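Local structure of PHD finger protein 14 (Danio rerio, 7D86) at residues 85-89 against 115-119; 125-131 against 141-145; 164-169 against 193-198. The protein binds histone H3, preferentially in its unmodified form, through the zinc-finger PZP region that makes up this chain, and represses PDGFRA expression. All blocks are in the same frame, centred on the assembly; numbering follows the deposited sequence.

How the interactions relate
Interactions 1 and 2 lie within the zinc-finger region that follows the first PHD finger, and interaction 3 joins the second PHD finger to helix 191-204; no two share a segment. Interactions 1 and 3 are partly buried and lie on opposite sides of the chain's centre; interaction 2 is a surface contact beside a zinc site. Only interactions 1 and 2 touch, where Leu118 CD1 packs 3.4 Å from Tyr126 OH. Their chemistry follows their place. Backbone pairing with aliphatic packing beneath it closes 85-89 on 115-119, a glycine-to-glycine bond and an outlying ion pair hold 125-131 to 141-145, and arginine and lysine side chains of helix 191-204 grip main-chain oxygens in 164-169.

Interaction 1 of 3, residues 85-89 against 115-119; sequences FKETD and PVTLT
Thr88 and Val116 pair through a single beta bridge where the end of strand 85-87 meets the loop leading to helix 120-123. Two backbone bonds make it: Val116 N donates to Glu87 O at 3.1 Å, and Asp89 N donates to Val116 O at 2.9 Å. A CA-H contact adds to the second, with Thr88 CA 3.1 Å from Val116 O, so two neighbouring residues approach this carbonyl. The backbones meet closely here, and the buried side beneath is filled by aliphatic groups. Val116 holds CG1 anti to its backbone N (chi1 -177°), which leaves CG2 beside that N and 4.0 Å from Lys86 CB; Val94 and Val105 press on the same valine. Thr88 CG2 touches Leu118 CD1 at 4.2 Å, while its OG1 is taken by Arg92 N. Lys86 contributes its CB here, then bends at chi2 and carries NZ away to Tyr41 and Asp65. Toward solvent the contact is more exposed and polar, held by few bonds. Asp89 crosses Pro115 at about a right angle, with OD1 3.3 Å from Pro115 CB, and its OD2 receives a weak hydrogen bond from Thr117 OG1 at 3.1 Å. The bridge ties the hairpin of the C2HC pre-PHD finger, strands 85-87 and 93-95, to the chain running on toward the second PHD finger. Since its strong bonds run between main-chain atoms, the pairing itself asks little of the side chains; these divide it into an apolar inner side and an outer side where one carboxylate adds a weak polar link.

Interaction 2 of 3, residues 125-131 against 141-145; sequences KYGAKEC and RTGVC. With ZN (zinc ion), chain D.
Glu130 and Arg141 cross at the surface, their carboxylate and guanidinium planes 48° apart. Glu130 CB lies over the centre of one guanidinium face; with CG anti to the backbone N (chi1 174°) and the chain extended beyond it, OE1 comes over that same face to form a salt bridge with Arg141 NH1 at 3.0 Å. The arginine chain runs straight from CG to NE to get there. Next in sequence, Cys131 also turns its sulfur anti to N (chi1 172°), placing SG 2.4 Å from the zinc ion that Cys134, His158 and Cys161 complete in the second PHD finger. Cys145 SG packs behind it, 3.7 Å from Cys131 CB. The loop 125-131 enters this finger through a type II beta turn, Lys125 to Ala128, with glycine at its third position; Gly127 N gives an almost straight 2.7 Å bond to Gly143 O, in the carbonyl plane. A water lies 2.6 Å from Lys129 O and 2.9 Å from Gly143 O. At the other end Val144 CG2 meets the Tyr126 ring obliquely, 3.5 Å from CD1, and Lys125 rests CB on the same methyl before bending its amine away.

Interaction 3 of 3, residues 164-169 against 193-198; sequences REGLLS and DRKWKR
Arg194 reaches from helix 191-204 to the main chain of Glu165 and grips one oxygen with two nitrogens. NE lies 2.9 Å from Glu165 O, nearly in line with the carbonyl bond, and NH1 lies 3.3 Å from Glu165 O on a lone pair; both keep this oxygen in the guanidinium plane. NH1 also forms a salt bridge with Glu165 OE1 at 3.0 Å, so backbone and side chain of one residue fix the turn of the guanidinium, with Leu167 CD2 beside Arg194 CD. OE1 further sits over a face of the Arg198 guanidinium, a long pairing of charges alone. Replacing Arg194 by an alanine is likely to take both these N-H donors from Glu165 O and the closest described charge partner from its carboxylate. Lys197 makes the inner half of the contact. Its CB packs 3.6 Å from Gly166 CA, where a side chain on the glycine would find no room; Gly166 ends helix 159-164 in a Schellman motif. CG lies over a face of Trp196, CD passes 3.6 Å from Gly166 O, and CE comes 3.3 Å from Leu168 O. The extended chain (Lys197 chi2 166°) delivers Lys197 NZ to Leu168 O at 2.8 Å, from above the carbonyl plane. A water 3.0 Å from Lys197 NZ donates to Gly166 O. The helix that follows the zinc ligands Cys185 and His188 is therefore held to this part of the second PHD finger largely by cationic side chains on carbonyl oxygens, with the Glu165 carboxylate probably offsetting part of their charge.

Interaction 1 of 3, residues 85-89 against 115-119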
loop_
_atom_site.group_PDB
_atom_site.type_symbol
_atom_site.label_atom_id
_atom_site.label_comp_id
_atom_site.label_asym_id
_atom_site.label_seq_id
_atom_site.Cartn_x
_atom_site.Cartn_y
_atom_site.Cartn_z
ATOM N N PHE A 85 -3.550 -7.544 2.047
ATOM C CA PHE A 85 -3.374 -8.110 0.718
ATOM C C PHE A 85 -4.709 -8.384 0.042
ATOM O O PHE A 85 -5.731 -8.600 0.697
ATOM C CB PHE A 85 -2.595 -9.433 0.769
ATOM C CG PHE A 85 -1.177 -9.296 1.214
ATOM C CD1 PHE A 85 -0.866 -9.200 2.561
ATOM C CD2 PHE A 85 -0.146 -9.299 0.286
ATOM C CE1 PHE A 85 0.446 -9.086 2.978
ATOM C CE2 PHE A 85 1.171 -9.192 0.694
ATOM C CZ PHE A 85 1.468 -9.080 2.047
ATOM N N LYS A 86 -4.669 -8.383 -1.295
ATOM C CA LYS A 86 -5.748 -8.879 -2.140
ATOM C C LYS A 86 -5.179 -9.886 -3.129
ATOM O O LYS A 86 -4.015 -9.793 -3.531
ATOM C CB LYS A 86 -6.445 -7.744 -2.930
ATOM C CG LYS A 86 -7.359 -6.828 -2.121
ATOM C CD LYS A 86 -8.737 -7.440 -1.923
ATOM C CE LYS A 86 -9.738 -6.414 -1.406
ATOM N NZ LYS A 86 -11.052 -7.030 -1.067
ATOM N N GLU A 87 -6.021 -10.823 -3.557
ATOM C CA GLU A 87 -5.599 -11.854 -4.493
ATOM C C GLU A 87 -5.608 -11.317 -5.921
ATOM O O GLU A 87 -6.476 -10.523 -6.291
ATOM C CB GLU A 87 -6.519 -13.077 -4.378
ATOM C CG GLU A 87 -5.953 -14.347 -4.982
ATOM C CD GLU A 87 -6.749 -15.589 -4.579
ATOM O OE1 GLU A 87 -7.926 -15.451 -4.179
ATOM O OE2 GLU A 87 -6.187 -16.701 -4.655
ATOM N N THR A 88 -4.633 -11.749 -6.723
ATOM C CA THR A 88 -4.602 -11.393 -8.139
ATOM C C THR A 88 -5.400 -12.397 -8.961
ATOM O O THR A 88 -5.868 -13.423 -8.460
ATOM C CB THR A 88 -3.175 -11.328 -8.683
ATOM O OG1 THR A 88 -2.656 -12.657 -8.852
ATOM C CG2 THR A 88 -2.277 -10.539 -7.746
ATOM N N ASP A 89 -5.529 -12.104 -10.261
ATOM C CA ASP A 89 -6.222 -13.008 -11.175
ATOM C C ASP A 89 -5.544 -14.368 -11.240
ATOM O O ASP A 89 -6.217 -15.400 -11.285
ATOM C CB ASP A 89 -6.285 -12.394 -12.572
ATOM C CG ASP A 89 -7.557 -11.626 -12.810
ATOM O OD1 ASP A 89 -8.387 -11.545 -11.881
ATOM O OD2 ASP A 89 -7.728 -11.106 -13.932
ATOM N N PRO A 115 -10.680 -9.480 -8.478
ATOM C CA PRO A 115 -9.247 -9.577 -8.176
ATOM C C PRO A 115 -8.426 -8.496 -8.858
ATOM O O PRO A 115 -8.823 -7.900 -9.860
ATOM C CB PRO A 115 -8.862 -10.963 -8.707
ATOM C CG PRO A 115 -10.140 -11.721 -8.787
ATOM C CD PRO A 115 -11.190 -10.709 -9.111
ATOM N N VAL A 116 -7.244 -8.259 -8.290
ATOM C CA VAL A 116 -6.266 -7.399 -8.939
ATOM C C VAL A 116 -5.798 -8.065 -10.222
ATOM O O VAL A 116 -5.436 -9.248 -10.230
ATOM C CB VAL A 116 -5.091 -7.123 -7.991
ATOM C CG1 VAL A 116 -4.097 -6.162 -8.650
ATOM C CG2 VAL A 116 -5.598 -6.568 -6.669
ATOM N N THR A 117 -5.811 -7.314 -11.317
ATOM C CA THR A 117 -5.350 -7.804 -12.611
ATOM C C THR A 117 -4.002 -7.171 -12.920
ATOM O O THR A 117 -3.899 -5.944 -13.030
ATOM C CB THR A 117 -6.347 -7.488 -13.726
ATOM O OG1 THR A 117 -7.623 -8.064 -13.421
ATOM C CG2 THR A 117 -5.851 -8.056 -15.050
ATOM N N LEU A 118 -2.978 -8.006 -13.052
ATOM C CA LEU A 118 -1.657 -7.572 -13.479
ATOM C C LEU A 118 -1.463 -7.919 -14.950
ATOM O O LEU A 118 -1.835 -9.009 -15.398
ATOM C CB LEU A 118 -0.567 -8.228 -12.633
ATOM C CG LEU A 118 -0.739 -8.088 -11.117
ATOM C CD1 LEU A 118 0.448 -8.679 -10.374
ATOM C CD2 LEU A 118 -0.943 -6.630 -10.730
ATOM N N THR A 119 -0.876 -6.991 -15.691
ATOM C CA THR A 119 -0.696 -7.118 -17.129
ATOM C C THR A 119 0.709 -7.599 -17.461
ATOM O O THR A 119 1.604 -7.625 -16.615
ATOM C CB THR A 119 -0.947 -5.774 -17.803
ATOM O OG1 THR A 119 0.072 -4.859 -17.385
ATOM C CG2 THR A 119 -2.304 -5.231 -17.395
#

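Interaction 2 of 3, residues 125-131 against 141-145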
loop_
_atom_site.group_PDB
_atom_site.type_symbol
_atom_site.label_atom_id
_atom_site.label_comp_id
_atom_site.label_asym_id
_atom_site.label_seq_id
_atom_site.Cartn_x
_atom_site.Cartn_y
_atom_site.Cartn_z
ATOM N N LYS A 125 8.077 -5.499 -15.533
ATOM C CA LYS A 125 8.785 -4.526 -14.711
ATOM C C LYS A 125 9.475 -5.145 -13.503
ATOM O O LYS A 125 10.276 -4.460 -12.862
ATOM C CB LYS A 125 7.831 -3.433 -14.207
ATOM C CG LYS A 125 7.085 -2.673 -15.287
ATOM C CD LYS A 125 7.990 -1.716 -16.024
ATOM C CE LYS A 125 7.230 -1.033 -17.147
ATOM N NZ LYS A 125 8.146 -0.321 -18.069
ATOM N N TYR A 126 9.179 -6.401 -13.163
ATOM C CA TYR A 126 9.731 -6.991 -11.944
ATOM C C TYR A 126 11.255 -6.952 -11.977
ATOM O O TYR A 126 11.878 -7.370 -12.957
ATOM C CB TYR A 126 9.267 -8.442 -11.771
ATOM C CG TYR A 126 7.804 -8.668 -11.433
ATOM C CD1 TYR A 126 6.816 -7.756 -11.797
ATOM C CD2 TYR A 126 7.409 -9.818 -10.753
ATOM C CE1 TYR A 126 5.475 -7.983 -11.488
ATOM C CE2 TYR A 126 6.077 -10.053 -10.442
ATOM C CZ TYR A 126 5.115 -9.135 -10.811
ATOM O OH TYR A 126 3.791 -9.378 -10.500
ATOM N N GLY A 127 11.852 -6.444 -10.901
ATOM C CA GLY A 127 13.297 -6.386 -10.788
ATOM C C GLY A 127 13.996 -5.373 -11.666
ATOM O O GLY A 127 15.230 -5.372 -11.710
ATOM N N ALA A 128 13.255 -4.501 -12.357
ATOM C CA ALA A 128 13.880 -3.571 -13.295
ATOM C C ALA A 128 14.673 -2.473 -12.593
ATOM O O ALA A 128 15.683 -2.002 -13.130
ATOM C CB ALA A 128 12.819 -2.940 -14.198
ATOM N N LYS A 129 14.233 -2.041 -11.416
ATOM C CA LYS A 129 14.858 -0.947 -10.688
ATOM C C LYS A 129 15.332 -1.431 -9.324
ATOM O O LYS A 129 14.902 -2.476 -8.828
ATOM C CB LYS A 129 13.882 0.227 -10.506
ATOM C CG LYS A 129 13.473 0.904 -11.803
ATOM C CD LYS A 129 14.621 1.732 -12.354
ATOM C CE LYS A 129 14.476 1.969 -13.851
ATOM N NZ LYS A 129 13.124 2.474 -14.216
ATOM N N GLU A 130 16.228 -0.661 -8.717
ATOM C CA GLU A 130 16.677 -0.930 -7.357
ATOM C C GLU A 130 16.003 0.047 -6.408
ATOM O O GLU A 130 16.030 1.262 -6.632
ATOM C CB GLU A 130 18.197 -0.830 -7.228
ATOM C CG GLU A 130 18.677 -0.957 -5.790
ATOM C CD GLU A 130 20.182 -1.104 -5.672
ATOM O OE1 GLU A 130 20.892 -0.826 -6.660
ATOM O OE2 GLU A 130 20.656 -1.501 -4.586
ATOM N N CYS A 131 15.386 -0.488 -5.361
ATOM C CA CYS A 131 14.733 0.348 -4.370
ATOM C C CYS A 131 15.779 1.044 -3.511
ATOM O O CYS A 131 16.639 0.393 -2.914
ATOM C CB CYS A 131 13.799 -0.486 -3.496
ATOM S SG CYS A 131 13.115 0.410 -2.085
ATOM N N ARG A 141 16.172 -5.250 -5.314
ATOM C CA ARG A 141 15.875 -5.443 -6.730
ATOM C C ARG A 141 14.742 -6.437 -6.954
ATOM O O ARG A 141 14.692 -7.102 -7.987
ATOM C CB ARG A 141 17.122 -5.885 -7.494
ATOM C CG ARG A 141 18.011 -4.738 -7.929
ATOM C CD ARG A 141 19.218 -5.237 -8.705
ATOM N NE ARG A 141 20.056 -4.139 -9.175
ATOM C CZ ARG A 141 20.979 -3.531 -8.435
ATOM N NH1 ARG A 141 21.697 -2.539 -8.948
ATOM N NH2 ARG A 141 21.184 -3.911 -7.180
ATOM N N THR A 142 13.829 -6.552 -6.005
ATOM C CA THR A 142 12.670 -7.412 -6.175
ATOM C C THR A 142 11.443 -6.568 -6.480
ATOM O O THR A 142 11.390 -5.376 -6.177
ATOM C CB THR A 142 12.405 -8.255 -4.921
ATOM O OG1 THR A 142 12.001 -7.392 -3.855
ATOM C CG2 THR A 142 13.650 -9.041 -4.508
ATOM N N GLY A 143 10.443 -7.213 -7.067
ATOM C CA GLY A 143 9.180 -6.554 -7.264
ATOM C C GLY A 143 9.313 -5.358 -8.183
ATOM O O GLY A 143 10.190 -5.289 -9.051
ATOM N N VAL A 144 8.428 -4.394 -7.973
ATOM C CA VAL A 144 8.286 -3.247 -8.855
ATOM C C VAL A 144 8.434 -1.984 -8.019
ATOM O O VAL A 144 7.798 -1.852 -6.967
ATOM C CB VAL A 144 6.935 -3.270 -9.597
ATOM C CG1 VAL A 144 6.748 -2.001 -10.427
ATOM C CG2 VAL A 144 6.853 -4.487 -10.505
ATOM N N CYS A 145 9.294 -1.076 -8.466
ATOM C CA CYS A 145 9.458 0.207 -7.801
ATOM C C CYS A 145 8.584 1.259 -8.463
ATOM O O CYS A 145 8.276 1.176 -9.655
ATOM C CB CYS A 145 10.916 0.668 -7.847
ATOM S SG CYS A 145 12.035 -0.230 -6.770
HETATM ZN ZN ZN D . 12.366 -1.517 -0.916
HETATM O O HOH W 1 12.545 -3.610 -8.931
#

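Interaction 3 of 3, residues 164-169 against 193-198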
loop_
_atom_site.group_PDB
_atom_site.type_symbol
_atom_site.label_atom_id
_atom_site.label_comp_id
_atom_site.label_asym_id
_atom_site.label_seq_id
_atom_site.Cartn_x
_atom_site.Cartn_y
_atom_site.Cartn_z
ATOM N N ARG A 164 6.478 3.278 4.511
ATOM C CA ARG A 164 7.121 3.264 5.820
ATOM C C ARG A 164 7.781 4.600 6.120
ATOM O O ARG A 164 7.804 5.046 7.273
ATOM C CB ARG A 164 8.146 2.127 5.868
ATOM C CG ARG A 164 8.947 2.025 7.141
ATOM C CD ARG A 164 10.102 1.040 6.991
ATOM N NE ARG A 164 11.206 1.640 6.245
ATOM C CZ ARG A 164 11.654 1.199 5.073
ATOM N NH1 ARG A 164 11.111 0.129 4.511
ATOM N NH2 ARG A 164 12.659 1.823 4.471
ATOM N N GLU A 165 8.324 5.246 5.101
ATOM C CA GLU A 165 8.992 6.531 5.280
ATOM C C GLU A 165 8.032 7.718 5.214
ATOM O O GLU A 165 8.491 8.872 5.263
ATOM C CB GLU A 165 10.095 6.685 4.229
ATOM C CG GLU A 165 11.268 5.731 4.418
ATOM C CD GLU A 165 12.053 6.020 5.690
ATOM O OE1 GLU A 165 12.005 7.168 6.181
ATOM O OE2 GLU A 165 12.715 5.097 6.209
ATOM N N GLY A 166 6.727 7.467 5.110
ATOM C CA GLY A 166 5.746 8.536 5.115
ATOM C C GLY A 166 5.645 9.281 3.798
ATOM O O GLY A 166 5.295 10.466 3.785
ATOM N N LEU A 167 5.940 8.618 2.688
ATOM C CA LEU A 167 6.106 9.290 1.400
ATOM C C LEU A 167 4.905 9.154 0.467
ATOM O O LEU A 167 4.881 9.804 -0.582
ATOM C CB LEU A 167 7.359 8.753 0.695
ATOM C CG LEU A 167 8.651 8.871 1.509
ATOM C CD1 LEU A 167 9.818 8.308 0.724
ATOM C CD2 LEU A 167 8.909 10.330 1.873
ATOM N N LEU A 168 3.914 8.333 0.808
ATOM C CA LEU A 168 2.758 8.116 -0.054
ATOM C C LEU A 168 1.654 9.092 0.319
ATOM O O LEU A 168 1.337 9.261 1.500
ATOM C CB LEU A 168 2.236 6.682 0.063
ATOM C CG LEU A 168 3.218 5.542 -0.194
ATOM C CD1 LEU A 168 2.502 4.198 -0.089
ATOM C CD2 LEU A 168 3.875 5.703 -1.570
ATOM N N SER A 169 1.072 9.734 -0.697
ATOM C CA SER A 169 -0.003 10.693 -0.504
ATOM C C SER A 169 -1.181 10.347 -1.402
ATOM O O SER A 169 -1.027 9.735 -2.463
ATOM C CB SER A 169 0.460 12.136 -0.804
ATOM O OG SER A 169 1.571 12.506 -0.007
ATOM N N ASP A 193 3.488 16.094 6.434
ATOM C CA ASP A 193 2.814 14.863 6.042
ATOM C C ASP A 193 3.672 13.643 6.333
ATOM O O ASP A 193 3.169 12.637 6.842
ATOM C CB ASP A 193 2.441 14.923 4.560
ATOM C CG ASP A 193 1.194 15.737 4.315
ATOM O OD1 ASP A 193 0.508 16.080 5.308
ATOM O OD2 ASP A 193 0.898 16.033 3.137
ATOM N N ARG A 194 4.972 13.713 6.025
ATOM C CA ARG A 194 5.874 12.614 6.374
ATOM C C ARG A 194 5.821 12.297 7.856
ATOM O O ARG A 194 5.817 11.125 8.252
ATOM C CB ARG A 194 7.319 12.957 6.018
ATOM C CG ARG A 194 7.761 12.623 4.638
ATOM C CD ARG A 194 9.274 12.667 4.613
ATOM N NE ARG A 194 9.834 11.409 5.084
ATOM C CZ ARG A 194 11.069 11.260 5.544
ATOM N NH1 ARG A 194 11.484 10.067 5.933
ATOM N NH2 ARG A 194 11.884 12.306 5.633
ATOM N N LYS A 195 5.811 13.334 8.692
ATOM C CA LYS A 195 5.957 13.129 10.127
ATOM C C LYS A 195 4.797 12.312 10.694
ATOM O O LYS A 195 5.006 11.318 11.398
ATOM C CB LYS A 195 6.090 14.482 10.825
ATOM C CG LYS A 195 7.543 14.877 11.051
ATOM C CD LYS A 195 7.676 16.133 11.895
ATOM C CE LYS A 195 7.356 17.366 11.082
ATOM N NZ LYS A 195 8.205 18.541 11.463
ATOM N N TRP A 196 3.557 12.706 10.400
ATOM C CA TRP A 196 2.455 11.957 11.001
ATOM C C TRP A 196 2.240 10.618 10.303
ATOM O O TRP A 196 1.776 9.662 10.939
ATOM C CB TRP A 196 1.164 12.786 11.030
ATOM C CG TRP A 196 0.532 13.094 9.697
ATOM C CD1 TRP A 196 0.620 14.262 9.000
ATOM C CD2 TRP A 196 -0.314 12.228 8.927
ATOM N NE1 TRP A 196 -0.116 14.174 7.838
ATOM C CE2 TRP A 196 -0.695 12.935 7.770
ATOM C CE3 TRP A 196 -0.785 10.923 9.105
ATOM C CZ2 TRP A 196 -1.518 12.380 6.794
ATOM C CZ3 TRP A 196 -1.601 10.375 8.142
ATOM C CH2 TRP A 196 -1.957 11.101 6.994
ATOM N N LYS A 197 2.613 10.498 9.025
ATOM C CA LYS A 197 2.507 9.195 8.370
ATOM C C LYS A 197 3.544 8.215 8.908
ATOM O O LYS A 197 3.234 7.042 9.146
ATOM C CB LYS A 197 2.643 9.333 6.854
ATOM C CG LYS A 197 1.466 10.028 6.208
ATOM C CD LYS A 197 1.810 10.444 4.780
ATOM C CE LYS A 197 0.617 11.119 4.124
ATOM N NZ LYS A 197 0.980 11.730 2.814
ATOM N N ARG A 198 4.792 8.667 9.083
ATOM C CA ARG A 198 5.797 7.786 9.673
ATOM C C ARG A 198 5.381 7.357 11.076
ATOM O O ARG A 198 5.560 6.194 11.463
ATOM C CB ARG A 198 7.156 8.481 9.717
ATOM C CG ARG A 198 7.811 8.660 8.372
ATOM C CD ARG A 198 9.134 9.400 8.495
ATOM N NE ARG A 198 10.178 8.573 9.094
ATOM C CZ ARG A 198 11.362 9.031 9.486
ATOM N NH1 ARG A 198 11.653 10.315 9.353
ATOM N NH2 ARG A 198 12.252 8.207 10.019
HETATM O O HOH W 2 3.871 12.407 2.668
HETATM O O HOH W 3 2.095 15.208 0.526
#